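Local coordinates for alcohol dehydrogenase (Thermus sp., PDB 4CPD), which probably oxidises alcohols with NAD+ as a zinc-dependent, medium-chain alcohol dehydrogenase, at residues N141-S155 and V302-I316. Sequence-based numbering, arbitrary orientation.
Sequences NLSPERAIFAGDILS and VLALLASGRLQPERI. With ZN (zinc ion), chain E.
Glu-314 OE2 is gripped twice from the 141-155 side: by a salt bridge to Arg-146 NH1, and by a water, 3.0 Å from OE2, that donates to it and also meets Ser-143 OG. Ser-143, the N-cap of helix 144-147, takes the backbone N of Arg-146 on the same OG. In the arginine, CG anti to its own N (chi1 -155°) and a nearly extended chi2 carry CD to 3.7 Å from Leu-306 CB; the bend at chi3 then turns the guanidinium so that Leu-311 O lies over one face. The carboxylate plane is turned 50° from the guanidinium. A leucine in place of Arg-146 would probably leave Glu-314 without its countercharge and the carbonyl of Leu-311 without its cationic neighbour. Deeper in, Pro-313 CB sits over one face of the Phe-149 ring, a CH-pi contact 4.0 Å from the centroid. Leu-154 CD2 meets Leu-306 CD2 tip to tip at 3.7 Å, while Ala-150 CB rests on Leu-303 CD2. Beyond this apolar layer Asp-152 binds zinc with Cys-38 and His-59. The contact thus packs helix 144-147 and the run into helix 153-163 against the C-terminal end of helix 295-307 and the loop and 3-10 turn that follow it, with helix 179-190 touching Leu-154 and Pro-313 and strand 60-68 touching Ile-148.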
loop_
_atom_site.group_PDB
_atom_site.type_symbol
_atom_site.label_atom_id
_atom_site.label_comp_id
_atom_site.label_asym_id
_atom_site.label_seq_id
_atom_site.Cartn_x
_atom_site.Cartn_y
_atom_site.Cartn_z
ATOM N N ASN A 141 8.806 35.502 3.937
ATOM C CA ASN A 141 9.269 35.569 5.322
ATOM C C ASN A 141 9.890 34.299 5.870
ATOM O O ASN A 141 9.642 33.925 7.018
ATOM C CB ASN A 141 8.115 36.016 6.230
ATOM C CG ASN A 141 8.536 37.130 7.169
ATOM O OD1 ASN A 141 9.309 38.021 6.778
ATOM N ND2 ASN A 141 8.052 37.087 8.409
ATOM N N LEU A 142 10.713 33.649 5.056
ATOM C CA LEU A 142 11.195 32.305 5.392
ATOM C C LEU A 142 12.716 32.245 5.289
ATOM O O LEU A 142 13.312 32.573 4.251
ATOM C CB LEU A 142 10.546 31.276 4.463
ATOM C CG LEU A 142 11.065 29.834 4.516
ATOM C CD1 LEU A 142 10.625 29.212 5.802
ATOM C CD2 LEU A 142 10.554 28.997 3.353
ATOM N N SER A 143 13.354 31.820 6.365
ATOM C CA SER A 143 14.798 31.736 6.366
ATOM C C SER A 143 15.310 30.571 5.494
ATOM O O SER A 143 14.751 29.452 5.520
ATOM C CB SER A 143 15.304 31.570 7.784
ATOM O OG SER A 143 15.185 30.236 8.236
ATOM N N PRO A 144 16.385 30.809 4.731
ATOM C CA PRO A 144 17.000 29.741 3.923
ATOM C C PRO A 144 17.350 28.498 4.725
ATOM O O PRO A 144 17.249 27.399 4.205
ATOM C CB PRO A 144 18.291 30.376 3.397
ATOM C CG PRO A 144 18.044 31.853 3.442
ATOM C CD PRO A 144 17.045 32.110 4.543
ATOM N N GLU A 145 17.759 28.651 5.974
ATOM C CA GLU A 145 18.137 27.488 6.762
ATOM C C GLU A 145 16.927 26.668 7.141
ATOM O O GLU A 145 17.039 25.491 7.429
ATOM C CB GLU A 145 18.989 27.852 7.998
ATOM C CG GLU A 145 18.338 28.698 9.076
ATOM C CD GLU A 145 18.253 30.197 8.758
ATOM O OE1 GLU A 145 18.471 30.634 7.594
ATOM O OE2 GLU A 145 17.920 30.957 9.692
ATOM N N ARG A 146 15.756 27.287 7.151
ATOM C CA ARG A 146 14.512 26.539 7.373
ATOM C C ARG A 146 14.078 25.925 6.058
ATOM O O ARG A 146 13.744 24.745 6.010
ATOM C CB ARG A 146 13.398 27.449 7.906
ATOM C CG ARG A 146 12.335 26.703 8.692
ATOM C CD ARG A 146 10.966 27.385 8.728
ATOM N NE ARG A 146 10.576 28.354 9.789
ATOM C CZ ARG A 146 10.940 28.383 11.078
ATOM N NH1 ARG A 146 11.790 27.533 11.618
ATOM N NH2 ARG A 146 10.425 29.322 11.845
ATOM N N ALA A 147 14.117 26.735 4.995
ATOM C CA ALA A 147 13.610 26.331 3.686
ATOM C C ALA A 147 14.307 25.116 3.121
ATOM O O ALA A 147 13.676 24.302 2.426
ATOM C CB ALA A 147 13.703 27.473 2.678
ATOM N N ILE A 148 15.596 24.987 3.382
ATOM C CA ILE A 148 16.362 23.945 2.694
ATOM C C ILE A 148 15.759 22.544 2.872
ATOM O O ILE A 148 15.778 21.738 1.960
ATOM C CB ILE A 148 17.853 23.970 3.064
ATOM C CG1 ILE A 148 18.614 22.906 2.277
ATOM C CG2 ILE A 148 18.063 23.754 4.554
ATOM C CD1 ILE A 148 20.109 23.104 2.313
ATOM N N PHE A 149 15.151 22.303 4.010
ATOM C CA PHE A 149 14.582 20.990 4.334
ATOM C C PHE A 149 13.408 20.566 3.456
ATOM O O PHE A 149 13.186 19.371 3.213
ATOM C CB PHE A 149 14.197 20.969 5.784
ATOM C CG PHE A 149 15.374 21.097 6.690
ATOM C CD1 PHE A 149 15.885 22.324 7.037
ATOM C CD2 PHE A 149 16.027 19.979 7.119
ATOM C CE1 PHE A 149 17.003 22.425 7.852
ATOM C CE2 PHE A 149 17.138 20.069 7.947
ATOM C CZ PHE A 149 17.625 21.301 8.318
ATOM N N ALA A 150 12.704 21.552 2.913
ATOM C CA ALA A 150 11.603 21.291 2.000
ATOM C C ALA A 150 12.028 20.507 0.759
ATOM O O ALA A 150 11.210 19.778 0.169
ATOM C CB ALA A 150 10.957 22.597 1.586
ATOM N N GLY A 151 13.286 20.677 0.359
ATOM C CA GLY A 151 13.771 20.049 -0.848
ATOM C C GLY A 151 14.051 18.566 -0.726
ATOM O O GLY A 151 14.104 17.867 -1.774
ATOM N N ASP A 152 14.213 18.075 0.517
ATOM C CA ASP A 152 14.585 16.658 0.694
ATOM C C ASP A 152 13.977 16.044 1.937
ATOM O O ASP A 152 12.880 15.515 1.863
ATOM C CB ASP A 152 16.115 16.509 0.606
ATOM C CG ASP A 152 16.588 15.123 0.786
ATOM O OD1 ASP A 152 15.781 14.215 1.067
ATOM O OD2 ASP A 152 17.814 14.942 0.685
ATOM N N ILE A 153 14.652 16.108 3.071
ATOM C CA ILE A 153 14.254 15.240 4.192
ATOM C C ILE A 153 12.877 15.533 4.861
ATOM O O ILE A 153 12.223 14.620 5.356
ATOM C CB ILE A 153 15.336 15.152 5.261
ATOM C CG1 ILE A 153 15.647 16.528 5.830
ATOM C CG2 ILE A 153 16.610 14.537 4.697
ATOM C CD1 ILE A 153 16.349 16.407 7.167
ATOM N N LEU A 154 12.433 16.791 4.852
ATOM C CA LEU A 154 11.127 17.126 5.399
ATOM C C LEU A 154 10.012 16.652 4.469
ATOM O O LEU A 154 9.039 16.052 4.896
ATOM C CB LEU A 154 11.004 18.633 5.668
ATOM C CG LEU A 154 9.666 19.103 6.230
ATOM C CD1 LEU A 154 9.269 18.283 7.456
ATOM C CD2 LEU A 154 9.721 20.564 6.583
ATOM N N SER A 155 10.147 16.923 3.184
ATOM C CA SER A 155 9.126 16.493 2.226
ATOM C C SER A 155 9.079 14.961 2.107
ATOM O O SER A 155 8.049 14.398 1.789
ATOM C CB SER A 155 9.390 17.137 0.870
ATOM O OG SER A 155 9.220 18.538 0.946
ATOM N N VAL A 302 4.550 22.028 2.101
ATOM C CA VAL A 302 5.597 22.024 3.127
ATOM C C VAL A 302 6.115 23.448 3.334
ATOM O O VAL A 302 6.179 23.940 4.439
ATOM C CB VAL A 302 6.726 21.051 2.753
ATOM C CG1 VAL A 302 7.936 21.243 3.649
ATOM C CG2 VAL A 302 6.213 19.624 2.862
ATOM N N LEU A 303 6.433 24.115 2.244
ATOM C CA LEU A 303 6.818 25.524 2.298
ATOM C C LEU A 303 5.786 26.415 3.050
ATOM O O LEU A 303 6.151 27.242 3.887
ATOM C CB LEU A 303 7.039 26.081 0.883
ATOM C CG LEU A 303 8.281 25.555 0.166
ATOM C CD1 LEU A 303 8.402 26.052 -1.275
ATOM C CD2 LEU A 303 9.534 25.929 0.924
ATOM N N ALA A 304 4.507 26.269 2.751
ATOM C CA ALA A 304 3.513 27.061 3.446
ATOM C C ALA A 304 3.596 26.798 4.979
ATOM O O ALA A 304 3.428 27.703 5.781
ATOM C CB ALA A 304 2.111 26.773 2.886
ATOM N N LEU A 305 3.873 25.565 5.370
ATOM C CA LEU A 305 3.958 25.238 6.777
ATOM C C LEU A 305 5.228 25.849 7.402
ATOM O O LEU A 305 5.220 26.319 8.561
ATOM C CB LEU A 305 3.932 23.717 6.999
ATOM C CG LEU A 305 2.610 22.976 6.833
ATOM C CD1 LEU A 305 2.874 21.492 6.848
ATOM C CD2 LEU A 305 1.647 23.274 7.949
ATOM N N LEU A 306 6.317 25.822 6.641
ATOM C CA LEU A 306 7.579 26.354 7.122
ATOM C C LEU A 306 7.452 27.869 7.285
ATOM O O LEU A 306 7.775 28.435 8.324
ATOM C CB LEU A 306 8.679 26.022 6.138
ATOM C CG LEU A 306 9.086 24.555 6.082
ATOM C CD1 LEU A 306 10.069 24.343 4.940
ATOM C CD2 LEU A 306 9.741 24.126 7.380
ATOM N N ALA A 307 6.922 28.503 6.257
ATOM C CA ALA A 307 6.788 29.945 6.254
ATOM C C ALA A 307 5.945 30.418 7.422
ATOM O O ALA A 307 6.159 31.503 7.931
ATOM C CB ALA A 307 6.221 30.457 4.925
ATOM N N SER A 308 5.018 29.596 7.878
ATOM C CA SER A 308 4.104 30.037 8.899
ATOM C C SER A 308 4.561 29.608 10.264
ATOM O O SER A 308 3.829 29.755 11.225
ATOM C CB SER A 308 2.727 29.458 8.623
ATOM O OG SER A 308 2.716 28.057 8.841
ATOM N N GLY A 309 5.741 29.013 10.348
ATOM C CA GLY A 309 6.290 28.630 11.641
ATOM C C GLY A 309 5.795 27.348 12.260
ATOM O O GLY A 309 6.352 26.906 13.269
ATOM N N ARG A 310 4.825 26.690 11.642
ATOM C CA ARG A 310 4.296 25.421 12.180
ATOM C C ARG A 310 5.336 24.331 12.273
ATOM O O ARG A 310 5.251 23.459 13.130
ATOM C CB ARG A 310 3.106 24.907 11.362
ATOM C CG ARG A 310 2.018 25.961 11.117
ATOM C CD ARG A 310 1.235 26.348 12.362
ATOM N NE ARG A 310 0.171 25.381 12.564
ATOM C CZ ARG A 310 0.154 24.443 13.506
ATOM N NH1 ARG A 310 1.127 24.335 14.410
ATOM N NH2 ARG A 310 -0.865 23.607 13.551
ATOM N N LEU A 311 6.335 24.387 11.408
ATOM C CA LEU A 311 7.467 23.466 11.457
ATOM C C LEU A 311 8.795 24.204 11.490
ATOM O O LEU A 311 9.025 25.210 10.784
ATOM C CB LEU A 311 7.417 22.542 10.241
ATOM C CG LEU A 311 6.236 21.575 10.187
ATOM C CD1 LEU A 311 6.136 20.911 8.828
ATOM C CD2 LEU A 311 6.388 20.540 11.277
ATOM N N GLN A 312 9.703 23.656 12.277
ATOM C CA GLN A 312 10.995 24.282 12.522
ATOM C C GLN A 312 12.104 23.264 12.405
ATOM O O GLN A 312 12.795 22.974 13.367
ATOM C CB GLN A 312 10.983 24.913 13.907
ATOM C CG GLN A 312 9.682 25.637 14.175
ATOM C CD GLN A 312 9.763 26.514 15.391
ATOM O OE1 GLN A 312 10.310 26.112 16.424
ATOM N NE2 GLN A 312 9.212 27.726 15.283
ATOM N N PRO A 313 12.282 22.724 11.207
ATOM C CA PRO A 313 13.254 21.655 11.037
ATOM C C PRO A 313 14.686 22.047 11.328
ATOM O O PRO A 313 15.451 21.201 11.753
ATOM C CB PRO A 313 13.136 21.315 9.548
ATOM C CG PRO A 313 12.604 22.567 8.897
ATOM C CD PRO A 313 11.673 23.151 9.925
ATOM N N GLU A 314 15.055 23.304 11.084
ATOM C CA GLU A 314 16.445 23.766 11.332
ATOM C C GLU A 314 16.942 23.527 12.772
ATOM O O GLU A 314 18.147 23.454 13.002
ATOM C CB GLU A 314 16.657 25.252 10.953
ATOM C CG GLU A 314 16.113 26.267 11.954
ATOM C CD GLU A 314 14.617 26.442 11.853
ATOM O OE1 GLU A 314 13.937 25.647 11.132
ATOM O OE2 GLU A 314 14.120 27.389 12.493
ATOM N N ARG A 315 16.031 23.373 13.724
ATOM C CA ARG A 315 16.442 23.057 15.078
ATOM C C ARG A 315 17.329 21.806 15.170
ATOM O O ARG A 315 18.048 21.622 16.136
ATOM C CB ARG A 315 15.234 22.861 15.999
ATOM C CG ARG A 315 14.156 23.912 15.903
ATOM C CD ARG A 315 13.338 23.958 17.179
ATOM N NE ARG A 315 14.018 24.812 18.158
ATOM C CZ ARG A 315 13.610 26.017 18.564
ATOM N NH1 ARG A 315 12.475 26.552 18.114
ATOM N NH2 ARG A 315 14.344 26.697 19.442
ATOM N N ILE A 316 17.274 20.917 14.203
ATOM C CA ILE A 316 18.084 19.703 14.325
ATOM C C ILE A 316 19.507 19.893 13.818
ATOM O O ILE A 316 20.345 19.018 13.989
ATOM C CB ILE A 316 17.450 18.475 13.644
ATOM C CG1 ILE A 316 17.572 18.560 12.131
ATOM C CG2 ILE A 316 15.990 18.339 14.062
ATOM C CD1 ILE A 316 17.665 17.187 11.505
HETATM ZN ZN ZN E . 18.853 13.330 0.694
HETATM O O HOH W 1 14.129 29.917 10.865
HETATM O O HOH W 2 17.626 11.497 -0.431
#